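Local coordinates for protein branched-chain-amino-acid aminotransferase (Pseudomonas sp. UW4, PDB 6JIF) that catalyses the pyridoxal-5'-phosphate-dependent, reversible transfer of the amino group from branched-chain amino acids to 2-oxo acids, at residues L280-V285 and Q335-E340; L111-D116 and P163-S168; N186-S191 and K220-A225; L31-I36 and F170-G175. One frame throughout, in Å; residues are numbered along the deposited sequence.

Interaction 1 (L280-V285 and Q335-E340); sequences LGMEVV and QKLYKE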
loop_
_atom_site.group_PDB
_atom_site.type_symbol
_atom_site.label_atom_id
_atom_site.label_comp_id
_atom_site.label_asym_id
_atom_site.label_seq_id
_atom_site.Cartn_x
_atom_site.Cartn_y
_atom_site.Cartn_z
ATOM N N LEU B 280 3.257 26.810 26.483
ATOM C CA LEU B 280 4.360 26.390 27.346
ATOM C C LEU B 280 5.600 27.264 27.239
ATOM O O LEU B 280 6.602 26.949 27.879
ATOM C CB LEU B 280 4.755 24.943 27.018
ATOM C CG LEU B 280 3.539 24.048 27.206
ATOM C CD1 LEU B 280 3.725 22.696 26.608
ATOM C CD2 LEU B 280 3.267 23.964 28.739
ATOM N N GLY B 281 5.569 28.312 26.416
ATOM C CA GLY B 281 6.686 29.222 26.251
ATOM C C GLY B 281 7.907 28.580 25.638
ATOM O O GLY B 281 9.028 28.987 25.947
ATOM N N MET B 282 7.715 27.598 24.757
ATOM C CA MET B 282 8.829 26.871 24.144
ATOM C C MET B 282 9.080 27.276 22.685
ATOM O O MET B 282 8.168 27.701 21.966
ATOM C CB MET B 282 8.594 25.360 24.205
ATOM C CG MET B 282 8.534 24.832 25.631
ATOM S SD MET B 282 8.062 23.084 25.598
ATOM C CE MET B 282 9.572 22.407 24.957
ATOM N N GLU B 283 10.340 27.130 22.251
ATOM C CA GLU B 283 10.733 27.270 20.840
ATOM C C GLU B 283 10.561 25.937 20.124
ATOM O O GLU B 283 10.818 24.879 20.709
ATOM C CB GLU B 283 12.188 27.740 20.722
ATOM C CG GLU B 283 12.363 29.230 20.551
ATOM C CD GLU B 283 13.533 29.802 21.321
ATOM O OE1 GLU B 283 14.317 29.018 21.925
ATOM O OE2 GLU B 283 13.666 31.051 21.342
ATOM N N VAL B 284 10.107 25.989 18.869
ATOM C CA VAL B 284 9.950 24.798 18.037
ATOM C C VAL B 284 10.870 24.909 16.843
ATOM O O VAL B 284 10.999 25.989 16.262
ATOM C CB VAL B 284 8.486 24.631 17.588
ATOM C CG1 VAL B 284 8.411 23.522 16.498
ATOM C CG2 VAL B 284 7.701 24.225 18.769
ATOM N N VAL B 285 11.541 23.809 16.510
ATOM C CA VAL B 285 12.299 23.667 15.265
ATOM C C VAL B 285 11.735 22.495 14.465
ATOM O O VAL B 285 11.680 21.366 14.963
ATOM C CB VAL B 285 13.792 23.433 15.543
ATOM C CG1 VAL B 285 14.510 23.285 14.229
ATOM C CG2 VAL B 285 14.387 24.566 16.408
ATOM N N GLN B 335 7.070 15.146 30.424
ATOM C CA GLN B 335 5.960 15.044 31.345
ATOM C C GLN B 335 5.073 16.273 31.213
ATOM O O GLN B 335 3.856 16.151 31.167
ATOM C CB GLN B 335 6.454 14.874 32.787
ATOM C CG GLN B 335 7.027 13.478 32.961
ATOM C CD GLN B 335 7.220 13.043 34.395
ATOM O OE1 GLN B 335 8.291 13.230 34.982
ATOM N NE2 GLN B 335 6.185 12.446 34.964
ATOM N N LYS B 336 5.691 17.459 31.082
ATOM C CA LYS B 336 4.929 18.705 30.989
ATOM C C LYS B 336 4.099 18.751 29.705
ATOM O O LYS B 336 2.923 19.147 29.735
ATOM C CB LYS B 336 5.899 19.890 31.086
ATOM C CG LYS B 336 5.250 21.273 31.009
ATOM C CD LYS B 336 6.291 22.415 31.191
ATOM C CE LYS B 336 7.379 22.403 30.079
ATOM N NZ LYS B 336 8.360 23.552 30.198
ATOM N N LEU B 337 4.682 18.324 28.582
ATOM C CA LEU B 337 3.942 18.230 27.323
ATOM C C LEU B 337 2.781 17.246 27.434
ATOM O O LEU B 337 1.689 17.489 26.940
ATOM C CB LEU B 337 4.880 17.789 26.197
ATOM C CG LEU B 337 5.894 18.830 25.727
ATOM C CD1 LEU B 337 7.021 18.160 24.922
ATOM C CD2 LEU B 337 5.212 19.878 24.860
ATOM N N TYR B 338 3.031 16.082 28.004
ATOM C CA TYR B 338 1.949 15.120 28.153
ATOM C C TYR B 338 0.828 15.680 29.041
ATOM O O TYR B 338 -0.364 15.520 28.736
ATOM C CB TYR B 338 2.522 13.855 28.757
ATOM C CG TYR B 338 1.511 12.795 28.993
ATOM C CD1 TYR B 338 1.142 11.955 27.962
ATOM C CD2 TYR B 338 0.951 12.610 30.266
ATOM C CE1 TYR B 338 0.237 10.960 28.169
ATOM C CE2 TYR B 338 0.017 11.605 30.489
ATOM C CZ TYR B 338 -0.327 10.780 29.435
ATOM O OH TYR B 338 -1.263 9.784 29.622
ATOM N N LYS B 339 1.201 16.343 30.123
ATOM C CA LYS B 339 0.204 16.931 31.030
ATOM C C LYS B 339 -0.650 17.949 30.281
ATOM O O LYS B 339 -1.880 17.948 30.387
ATOM C CB LYS B 339 0.892 17.587 32.207
ATOM C CG LYS B 339 -0.147 18.218 33.192
ATOM C CD LYS B 339 0.453 18.629 34.542
ATOM C CE LYS B 339 1.036 20.033 34.503
ATOM N NZ LYS B 339 2.492 20.075 34.965
ATOM N N GLU B 340 0.002 18.813 29.502
ATOM C CA GLU B 340 -0.724 19.875 28.806
ATOM C C GLU B 340 -1.682 19.292 27.766
ATOM O O GLU B 340 -2.873 19.684 27.680
ATOM C CB GLU B 340 0.281 20.836 28.159
ATOM C CG GLU B 340 -0.364 22.050 27.475
ATOM C CD GLU B 340 -0.975 23.079 28.473
ATOM O OE1 GLU B 340 -0.740 22.998 29.710
ATOM O OE2 GLU B 340 -1.655 24.058 28.007
HETATM O O HOH W 1 6.298 26.137 30.475
#
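Leu-280 and Leu-337 mark where the two backbones come nearest, and their CA atoms are still 8.2 Å apart, so the contact is left to side chains and one water. Residues 335-340 are a turn and a half of helix, while 280-283 form a loop that turns through Gly-281, at positive phi, and then leads into strand 284-287. The isobutyl group of Leu-280 reaches across the gap and splits its methyls over the helix. Leu-280 CD1 sits 3.6 Å from Leu-337 CD2 and also approaches CB of Glu-340; Leu-280 CD2 lies 4.0 Å from Lys-336 CG. Lys-336 leaves the helix with CG anti to its own N and bends at chi3 (62°), which carries the amine past Leu-280 in the opposite sense. There a water donates to Leu-280 O at 2.7 Å and takes a weak bond from Lys-336 NZ at 3.3 Å. Met-282 adds a looser touch, its SD 4.4 Å from Leu-337 CD2. Leu-337 is the buried member, packed inward on Phe-255 and Ile-309. This is plain surface packing: helix 332-346 lies against the turn that closes a beta-alpha-beta crossover, from strand 255-258 through helix 267-278 to the parallel strand 284-287.

Interaction 2 (L111-D116 and P163-S168); sequences LMPQVD and PEFIFS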
loop_
_atom_site.group_PDB
_atom_site.type_symbol
_atom_site.label_atom_id
_atom_site.label_comp_id
_atom_site.label_asym_id
_atom_site.label_seq_id
_atom_site.Cartn_x
_atom_site.Cartn_y
_atom_site.Cartn_z
ATOM N N LEU B 111 -6.537 9.501 -5.794
ATOM C CA LEU B 111 -7.627 9.730 -6.742
ATOM C C LEU B 111 -9.015 9.278 -6.217
ATOM O O LEU B 111 -9.883 8.884 -6.995
ATOM C CB LEU B 111 -7.326 9.074 -8.093
ATOM C CG LEU B 111 -5.991 9.446 -8.684
ATOM C CD1 LEU B 111 -5.921 8.857 -10.070
ATOM C CD2 LEU B 111 -5.726 10.956 -8.696
ATOM N N MET B 112 -9.257 9.347 -4.927
ATOM C CA MET B 112 -10.575 9.067 -4.333
ATOM C C MET B 112 -11.361 10.335 -4.032
ATOM O O MET B 112 -10.779 11.392 -3.754
ATOM C CB MET B 112 -10.399 8.277 -3.026
ATOM C CG MET B 112 -9.583 7.027 -3.230
ATOM S SD MET B 112 -9.746 5.843 -1.806
ATOM C CE MET B 112 -8.966 6.732 -0.512
ATOM N N PRO B 113 -12.693 10.260 -4.092
ATOM C CA PRO B 113 -13.510 11.451 -3.810
ATOM C C PRO B 113 -13.293 11.873 -2.373
ATOM O O PRO B 113 -13.086 11.043 -1.494
ATOM C CB PRO B 113 -14.947 10.973 -4.035
ATOM C CG PRO B 113 -14.871 9.485 -4.017
ATOM C CD PRO B 113 -13.517 9.104 -4.488
ATOM N N GLN B 114 -13.339 13.179 -2.158
ATOM C CA GLN B 114 -13.091 13.721 -0.841
ATOM C C GLN B 114 -14.417 13.851 -0.091
ATOM O O GLN B 114 -15.483 14.037 -0.686
ATOM C CB GLN B 114 -12.387 15.076 -0.961
ATOM C CG GLN B 114 -11.058 14.980 -1.625
ATOM C CD GLN B 114 -10.426 16.321 -1.862
ATOM O OE1 GLN B 114 -10.698 17.292 -1.152
ATOM N NE2 GLN B 114 -9.615 16.396 -2.906
ATOM N N VAL B 115 -14.324 13.731 1.221
ATOM C CA VAL B 115 -15.428 13.987 2.137
ATOM C C VAL B 115 -15.213 15.393 2.671
ATOM O O VAL B 115 -14.178 15.657 3.290
ATOM C CB VAL B 115 -15.465 12.956 3.271
ATOM C CG1 VAL B 115 -16.669 13.211 4.236
ATOM C CG2 VAL B 115 -15.532 11.566 2.688
ATOM N N ASP B 116 -16.178 16.293 2.409
ATOM C CA ASP B 116 -16.021 17.668 2.869
ATOM C C ASP B 116 -16.079 17.723 4.399
ATOM O O ASP B 116 -16.576 16.825 5.079
ATOM C CB ASP B 116 -17.063 18.600 2.236
ATOM C CG ASP B 116 -18.481 18.248 2.610
ATOM O OD1 ASP B 116 -18.975 18.670 3.703
ATOM O OD2 ASP B 116 -19.125 17.567 1.780
ATOM N N PRO B 163 -14.674 2.479 -9.544
ATOM C CA PRO B 163 -15.955 3.081 -9.937
ATOM C C PRO B 163 -16.850 3.468 -8.768
ATOM O O PRO B 163 -17.782 4.259 -8.998
ATOM C CB PRO B 163 -16.630 1.966 -10.756
ATOM C CG PRO B 163 -16.182 0.709 -10.017
ATOM C CD PRO B 163 -14.711 1.022 -9.730
ATOM N N GLU B 164 -16.674 2.879 -7.574
ATOM C CA GLU B 164 -17.486 3.221 -6.404
ATOM C C GLU B 164 -16.566 3.318 -5.197
ATOM O O GLU B 164 -15.453 2.774 -5.201
ATOM C CB GLU B 164 -18.573 2.167 -6.071
ATOM C CG GLU B 164 -19.585 1.876 -7.129
ATOM C CD GLU B 164 -20.340 0.572 -6.853
ATOM O OE1 GLU B 164 -20.440 0.153 -5.678
ATOM O OE2 GLU B 164 -20.825 -0.044 -7.825
ATOM N N PHE B 165 -17.023 4.003 -4.146
ATOM C CA PHE B 165 -16.217 4.095 -2.934
ATOM C C PHE B 165 -17.112 3.968 -1.692
ATOM O O PHE B 165 -18.296 4.238 -1.738
ATOM C CB PHE B 165 -15.381 5.409 -2.871
ATOM C CG PHE B 165 -14.483 5.627 -4.051
ATOM C CD1 PHE B 165 -14.990 6.191 -5.202
ATOM C CD2 PHE B 165 -13.138 5.288 -3.973
ATOM C CE1 PHE B 165 -14.174 6.362 -6.320
ATOM C CE2 PHE B 165 -12.311 5.458 -5.082
ATOM C CZ PHE B 165 -12.832 6.013 -6.231
ATOM N N ILE B 166 -16.519 3.544 -0.582
ATOM C CA ILE B 166 -17.180 3.499 0.717
ATOM C C ILE B 166 -16.438 4.433 1.665
ATOM O O ILE B 166 -15.207 4.394 1.757
ATOM C CB ILE B 166 -17.232 2.064 1.284
ATOM C CG1 ILE B 166 -18.343 1.297 0.583
ATOM C CG2 ILE B 166 -17.438 2.066 2.827
ATOM C CD1 ILE B 166 -18.344 -0.187 0.898
ATOM N N PHE B 167 -17.193 5.272 2.392
ATOM C CA PHE B 167 -16.679 6.060 3.516
ATOM C C PHE B 167 -17.359 5.501 4.767
ATOM O O PHE B 167 -18.575 5.395 4.812
ATOM C CB PHE B 167 -16.995 7.551 3.320
ATOM C CG PHE B 167 -16.719 8.373 4.538
ATOM C CD1 PHE B 167 -15.530 8.196 5.238
ATOM C CD2 PHE B 167 -17.654 9.285 4.997
ATOM C CE1 PHE B 167 -15.265 8.941 6.402
ATOM C CE2 PHE B 167 -17.411 10.052 6.154
ATOM C CZ PHE B 167 -16.236 9.905 6.845
ATOM N N SER B 168 -16.580 5.008 5.715
ATOM C CA SER B 168 -17.201 4.420 6.886
ATOM C C SER B 168 -16.433 4.874 8.132
ATOM O O SER B 168 -15.277 5.288 8.071
ATOM C CB SER B 168 -17.248 2.881 6.721
ATOM O OG SER B 168 -17.759 2.178 7.840
#
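Phe-165 takes the ring of Pro-113 on one face, and Phe-167 takes a methyl of Val-115. Over Phe-165 the proline CD stands almost at the centre, 3.4 Å from the ring centroid and 14° off the normal, a close CH-pi contact, with Pro-113 CG leaning toward the CD1 rim. Met-112 comes to the same ring obliquely: its CG is 3.7 Å from Phe-165 CE2, and its SD, 5.1 Å from the ring centroid, makes a Met-aromatic contact. Phe-167 is covered off-centre by Val-115 CG2, 4.0 Å from its centroid, while Val-115 CG1 drops toward the rim, 3.8 Å from Phe-167 CE2. Val-115 has CG1 anti to its N (chi1 -179°), which turns both methyls to the ring. Trp-51 also packs on Pro-113, Val-115 and Phe-167, and Met-103 reaches Val-115 and Phe-167. The loop is fixed at both ends: Leu-111 is the C-prime residue of a Schellman motif ending one helix, and Asp-116 is the N-cap of the next, its OD1 bonded to Gln-119 N. The loop after helix 96-109 thus lies with that helix against the antiparallel sheet at strand 164-174, the two-layer alpha/beta packing of the smaller domain in class IV aminotransferases.

Interaction 3 (N186-S191 and K220-A225); sequences NFQISS and KKAHFA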
loop_
_atom_site.group_PDB
_atom_site.type_symbol
_atom_site.label_atom_id
_atom_site.label_comp_id
_atom_site.label_asym_id
_atom_site.label_seq_id
_atom_site.Cartn_x
_atom_site.Cartn_y
_atom_site.Cartn_z
ATOM N N ASN B 186 12.515 1.530 24.396
ATOM C CA ASN B 186 13.654 1.493 23.468
ATOM C C ASN B 186 13.177 1.167 22.059
ATOM O O ASN B 186 12.285 0.327 21.887
ATOM C CB ASN B 186 14.722 0.480 23.888
ATOM C CG ASN B 186 15.318 0.833 25.239
ATOM O OD1 ASN B 186 15.350 1.990 25.624
ATOM N ND2 ASN B 186 15.789 -0.178 25.975
ATOM N N PHE B 187 13.795 1.822 21.063
ATOM C CA PHE B 187 13.462 1.601 19.644
ATOM C C PHE B 187 14.740 1.329 18.875
ATOM O O PHE B 187 15.831 1.663 19.349
ATOM C CB PHE B 187 12.716 2.810 19.026
ATOM C CG PHE B 187 11.381 3.122 19.686
ATOM C CD1 PHE B 187 11.334 3.786 20.880
ATOM C CD2 PHE B 187 10.186 2.726 19.074
ATOM C CE1 PHE B 187 10.090 4.090 21.486
ATOM C CE2 PHE B 187 8.992 3.009 19.647
ATOM C CZ PHE B 187 8.942 3.701 20.886
ATOM N N GLN B 188 14.615 0.717 17.682
ATOM C CA GLN B 188 15.760 0.301 16.870
ATOM C C GLN B 188 15.709 0.925 15.477
ATOM O O GLN B 188 14.681 0.846 14.806
ATOM C CB GLN B 188 15.779 -1.206 16.707
ATOM C CG GLN B 188 17.019 -1.706 15.995
ATOM C CD GLN B 188 16.970 -3.175 15.781
ATOM O OE1 GLN B 188 16.035 -3.716 15.192
ATOM N NE2 GLN B 188 17.989 -3.866 16.292
ATOM N N ILE B 189 16.808 1.524 15.035
ATOM C CA ILE B 189 16.839 2.021 13.635
ATOM C C ILE B 189 16.660 0.864 12.671
ATOM O O ILE B 189 17.251 -0.202 12.826
ATOM C CB ILE B 189 18.149 2.777 13.346
ATOM C CG1 ILE B 189 18.222 4.050 14.177
ATOM C CG2 ILE B 189 18.308 3.086 11.838
ATOM C CD1 ILE B 189 16.974 4.937 14.172
ATOM N N SER B 190 15.834 1.072 11.633
ATOM C CA SER B 190 15.620 0.041 10.633
ATOM C C SER B 190 16.370 0.374 9.350
ATOM O O SER B 190 16.569 1.538 9.014
ATOM C CB SER B 190 14.125 -0.087 10.316
ATOM O OG SER B 190 13.919 -1.052 9.284
ATOM N N SER B 191 16.789 -0.664 8.638
ATOM C CA SER B 191 17.375 -0.482 7.309
ATOM C C SER B 191 16.320 -0.414 6.227
ATOM O O SER B 191 16.645 -0.083 5.065
ATOM C CB SER B 191 18.321 -1.615 7.010
ATOM O OG SER B 191 17.583 -2.805 6.867
ATOM N N LYS B 220 10.609 -5.770 16.698
ATOM C CA LYS B 220 10.011 -6.398 17.879
ATOM C C LYS B 220 10.616 -7.778 18.165
ATOM O O LYS B 220 10.731 -8.191 19.334
ATOM C CB LYS B 220 8.503 -6.474 17.696
ATOM C CG LYS B 220 7.873 -5.076 17.782
ATOM C CD LYS B 220 6.492 -5.033 17.145
ATOM C CE LYS B 220 5.920 -3.598 17.160
ATOM N NZ LYS B 220 4.920 -3.302 16.074
ATOM N N LYS B 221 10.991 -8.530 17.136
ATOM C CA LYS B 221 11.651 -9.808 17.413
ATOM C C LYS B 221 12.993 -9.596 18.089
ATOM O O LYS B 221 13.426 -10.451 18.886
ATOM C CB LYS B 221 11.838 -10.624 16.132
ATOM C CG LYS B 221 10.522 -11.222 15.559
ATOM C CD LYS B 221 9.995 -12.366 16.446
ATOM C CE LYS B 221 8.499 -12.226 16.802
ATOM N NZ LYS B 221 8.234 -11.295 17.975
ATOM N N ALA B 222 13.627 -8.443 17.858
ATOM C CA ALA B 222 14.848 -8.038 18.537
ATOM C C ALA B 222 14.569 -7.362 19.888
ATOM O O ALA B 222 15.502 -6.873 20.527
ATOM C CB ALA B 222 15.674 -7.109 17.616
ATOM N N HIS B 223 13.302 -7.377 20.329
ATOM C CA HIS B 223 12.835 -6.995 21.663
ATOM C C HIS B 223 12.750 -5.482 21.828
ATOM O O HIS B 223 12.674 -4.991 22.934
ATOM C CB HIS B 223 13.718 -7.611 22.766
ATOM C CG HIS B 223 13.725 -9.097 22.742
ATOM N ND1 HIS B 223 12.662 -9.834 23.202
ATOM C CD2 HIS B 223 14.632 -9.988 22.271
ATOM C CE1 HIS B 223 12.941 -11.126 23.083
ATOM N NE2 HIS B 223 14.126 -11.245 22.512
ATOM N N PHE B 224 12.641 -4.739 20.719
ATOM C CA PHE B 224 12.428 -3.301 20.767
ATOM C C PHE B 224 10.950 -2.988 20.586
ATOM O O PHE B 224 10.188 -3.785 20.034
ATOM C CB PHE B 224 13.252 -2.589 19.673
ATOM C CG PHE B 224 14.739 -2.720 19.921
ATOM C CD1 PHE B 224 15.378 -1.848 20.794
ATOM C CD2 PHE B 224 15.471 -3.712 19.305
ATOM C CE1 PHE B 224 16.718 -1.990 21.091
ATOM C CE2 PHE B 224 16.839 -3.822 19.548
ATOM C CZ PHE B 224 17.449 -2.939 20.449
ATOM N N ALA B 225 10.569 -1.797 21.048
ATOM C CA ALA B 225 9.160 -1.422 20.942
ATOM C C ALA B 225 8.726 -1.277 19.482
ATOM O O ALA B 225 7.595 -1.653 19.145
ATOM C CB ALA B 225 8.860 -0.140 21.743
#
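Asn-186 and Ala-225 supply the tight end of this contact. The amide N of Ala-225 gives a nearly straight hydrogen bond to Asn-186 O, 2.9 Å long with 164° at the hydrogen, close to the line of the carbonyl. Just beyond it, Ala-225 CB sits over one face of the Phe-187 ring, displaced toward the rim and 3.8 Å from Phe-187 CE2. The ring of Phe-224 fills the next place along the strand. Gln-188 CB lies over its face, 3.6 Å from Phe-224 CD2, and Asn-186 CB meets its edge at CD1, 3.9 Å away. Gln-188, with CG turned away from its backbone N (chi1 -174°), runs out extended past the CD2-CE2 rim of the ring, its amide plane 36° from the ring's, with Gln-188 NE2 3.5 Å from Phe-224 CE2. That NE2 is bonded to Asp-316 OD2, which fixes the turn of the amide. These pieces belong to a beta-alpha-beta crossover: strand 185-189, helix 206-221 and the parallel strand 227-230, with Phe-224 and Ala-225 on the connection back into the sheet. Replacing Phe-224 with an alanine would probably uncover Gln-188 CB and open a gap beside its side chain and Asn-186 CB, leaving the amide to rely on Asp-316. Toward solvent things slacken. Ala-222 CB comes no nearer than 4.2 Å to Gln-188 OE1, and the Asn-186 amide turns to Glu-327. His-223, exposed and at positive phi, is the C-prime residue of the Schellman motif in which Phe-224 N bonds to Ala-219 O.

Interaction 4 (L31-I36 and F170-G175); sequences LGFDYI and FCIPVG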
loop_
_atom_site.group_PDB
_atom_site.type_symbol
_atom_site.label_atom_id
_atom_site.label_comp_id
_atom_site.label_asym_id
_atom_site.label_seq_id
_atom_site.Cartn_x
_atom_site.Cartn_y
_atom_site.Cartn_z
ATOM N N LEU B 31 -8.525 -1.701 29.561
ATOM C CA LEU B 31 -8.654 -1.461 28.131
ATOM C C LEU B 31 -7.288 -1.161 27.528
ATOM O O LEU B 31 -6.470 -0.454 28.123
ATOM C CB LEU B 31 -9.604 -0.284 27.840
ATOM C CG LEU B 31 -11.071 -0.672 27.752
ATOM C CD1 LEU B 31 -12.008 0.520 27.655
ATOM C CD2 LEU B 31 -11.199 -1.595 26.544
ATOM N N GLY B 32 -7.047 -1.697 26.341
ATOM C CA GLY B 32 -5.863 -1.330 25.612
ATOM C C GLY B 32 -6.287 -0.628 24.334
ATOM O O GLY B 32 -7.113 0.291 24.370
ATOM N N PHE B 33 -5.699 -1.042 23.200
ATOM C CA PHE B 33 -5.998 -0.548 21.855
ATOM C C PHE B 33 -6.299 -1.793 21.027
ATOM O O PHE B 33 -5.461 -2.296 20.283
ATOM C CB PHE B 33 -4.829 0.249 21.280
ATOM C CG PHE B 33 -5.125 0.890 19.976
ATOM C CD1 PHE B 33 -6.140 1.832 19.879
ATOM C CD2 PHE B 33 -4.395 0.582 18.845
ATOM C CE1 PHE B 33 -6.432 2.452 18.667
ATOM C CE2 PHE B 33 -4.700 1.213 17.609
ATOM C CZ PHE B 33 -5.721 2.138 17.556
ATOM N N ASP B 34 -7.515 -2.297 21.168
ATOM C CA ASP B 34 -7.907 -3.572 20.590
ATOM C C ASP B 34 -9.281 -3.414 19.968
ATOM O O ASP B 34 -10.126 -2.710 20.513
ATOM C CB ASP B 34 -8.027 -4.660 21.625
ATOM C CG ASP B 34 -6.737 -4.888 22.355
ATOM O OD1 ASP B 34 -5.777 -5.390 21.692
ATOM O OD2 ASP B 34 -6.675 -4.531 23.549
ATOM N N TYR B 35 -9.517 -4.125 18.872
ATOM C CA TYR B 35 -10.826 -4.060 18.252
ATOM C C TYR B 35 -11.859 -4.690 19.168
ATOM O O TYR B 35 -11.680 -5.823 19.622
ATOM C CB TYR B 35 -10.852 -4.764 16.897
ATOM C CG TYR B 35 -12.225 -4.595 16.240
ATOM C CD1 TYR B 35 -13.279 -5.458 16.555
ATOM C CD2 TYR B 35 -12.469 -3.567 15.334
ATOM C CE1 TYR B 35 -14.509 -5.325 15.967
ATOM C CE2 TYR B 35 -13.693 -3.420 14.755
ATOM C CZ TYR B 35 -14.711 -4.298 15.075
ATOM O OH TYR B 35 -15.947 -4.152 14.476
ATOM N N ILE B 36 -12.941 -3.944 19.424
ATOM C CA ILE B 36 -14.142 -4.420 20.102
ATOM C C ILE B 36 -15.331 -3.953 19.262
ATOM O O ILE B 36 -15.317 -2.837 18.736
ATOM C CB ILE B 36 -14.206 -3.862 21.536
ATOM C CG1 ILE B 36 -13.198 -4.594 22.450
ATOM C CG2 ILE B 36 -15.605 -3.985 22.131
ATOM C CD1 ILE B 36 -12.547 -3.689 23.513
ATOM N N PHE B 170 -16.025 3.439 12.182
ATOM C CA PHE B 170 -16.420 2.680 13.364
ATOM C C PHE B 170 -15.661 3.223 14.571
ATOM O O PHE B 170 -14.751 4.037 14.439
ATOM C CB PHE B 170 -16.217 1.157 13.179
ATOM C CG PHE B 170 -14.807 0.712 12.971
ATOM C CD1 PHE B 170 -13.982 0.428 14.066
ATOM C CD2 PHE B 170 -14.318 0.459 11.679
ATOM C CE1 PHE B 170 -12.675 -0.025 13.900
ATOM C CE2 PHE B 170 -12.987 0.015 11.535
ATOM C CZ PHE B 170 -12.172 -0.215 12.651
ATOM N N CYS B 171 -16.094 2.833 15.767
ATOM C CA CYS B 171 -15.428 3.282 16.983
ATOM C C CYS B 171 -15.156 2.091 17.895
ATOM O O CYS B 171 -15.737 1.006 17.755
ATOM C CB CYS B 171 -16.251 4.375 17.713
ATOM S SG CYS B 171 -17.795 3.859 18.453
ATOM N N ILE B 172 -14.234 2.301 18.819
ATOM C CA ILE B 172 -13.883 1.284 19.838
ATOM C C ILE B 172 -13.504 1.998 21.124
ATOM O O ILE B 172 -12.870 3.055 21.066
ATOM C CB ILE B 172 -12.713 0.373 19.395
ATOM C CG1 ILE B 172 -11.497 1.210 18.968
ATOM C CG2 ILE B 172 -13.116 -0.543 18.274
ATOM C CD1 ILE B 172 -10.267 0.354 18.920
ATOM N N PRO B 173 -13.867 1.466 22.302
ATOM C CA PRO B 173 -13.342 2.027 23.544
ATOM C C PRO B 173 -11.873 1.642 23.670
ATOM O O PRO B 173 -11.470 0.535 23.296
ATOM C CB PRO B 173 -14.198 1.340 24.609
ATOM C CG PRO B 173 -14.465 -0.019 24.005
ATOM C CD PRO B 173 -14.711 0.279 22.536
ATOM N N VAL B 174 -11.041 2.586 24.126
ATOM C CA VAL B 174 -9.605 2.334 24.240
ATOM C C VAL B 174 -9.137 2.864 25.587
ATOM O O VAL B 174 -9.798 3.701 26.225
ATOM C CB VAL B 174 -8.800 2.964 23.069
ATOM C CG1 VAL B 174 -9.237 2.363 21.703
ATOM C CG2 VAL B 174 -8.960 4.503 23.069
ATOM N N GLY B 175 -8.053 2.278 26.076
ATOM C CA GLY B 175 -7.448 2.767 27.292
ATOM C C GLY B 175 -6.072 3.283 26.988
ATOM O O GLY B 175 -5.817 3.815 25.908
HETATM O O HOH W 2 -9.491 -1.528 22.789
HETATM O O HOH W 3 -16.535 -1.452 16.749
#
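Tyr-35 and Phe-170 are brought together by two different first torsions: the tyrosine ring swings out opposite its backbone N (chi1 -176°), whereas the phenylalanine ring stands between its N and carbonyl carbon (chi1 63°) and rises from the strand. The edge of Tyr-35 then addresses the face of Phe-170 in an offset edge-to-face pair, centroids 5.5 Å apart and planes at 63°. Without the Phe-170 ring, as with an alanine here, the CD2-CE2 edge of Tyr-35 would probably lose its support and a gap would open beside Arg-41. Ile-172 is pushed into the loop, its CD1 3.5 Å from Asp-34 O and its CG2 3.2 Å from Ile-36 O. Further on, Val-174 CG1 meets the edge of the Phe-33 ring, 3.6 Å from CD1, and the Leu-31 side chain lies across Pro-173 at about a right angle, Leu-31 CD1 3.8 Å from Pro-173 CB. The backbones run antiparallel but join directly at one end, where Gly-175 N bonds to Gly-32 O at 2.8 Å. Elsewhere water takes the place of a ladder: one molecule links Asp-34 N to Pro-173 O, another donates to both Ile-36 O and Cys-171 O, 2.7 Å from Ile-36 O. Tyr-35 OH bonds to Asn-60 and to Glu-66 of the second subunit, whose Ile-157 packs on Phe-33 and Ile-172. The N-terminal loop thus lines the end of strand 164-174 at the dimer interface, with the side chain of Phe-33 about 9 Å from the bound pyridoxal-5'-phosphate, consistent with class IV aminotransferases, whose active sites lie near that interface.

Overall arrangement
From the N terminus, residues 31-36 open the longest loop, which interaction 4 closes at 170-175. Interaction 2 is nested within it, from 111-116 to 163-168, and both end on strand 164-174, with centres 25 Å apart. They tie the N-terminal loop and a helix-to-helix connection to the antiparallel sheet. The chain then passes to the mixed sheet, where interaction 3 closes a short loop, binding the end of helix 206-221 to strand 185-189; interaction 1 closes the next, from 280-285 to 335-340, and brings helix 332-346 to the same sheet. These two come in series and neither crosses another contact. Interactions 2 and 1 lie on opposite sides of the chain's centre, about 37 Å between centres.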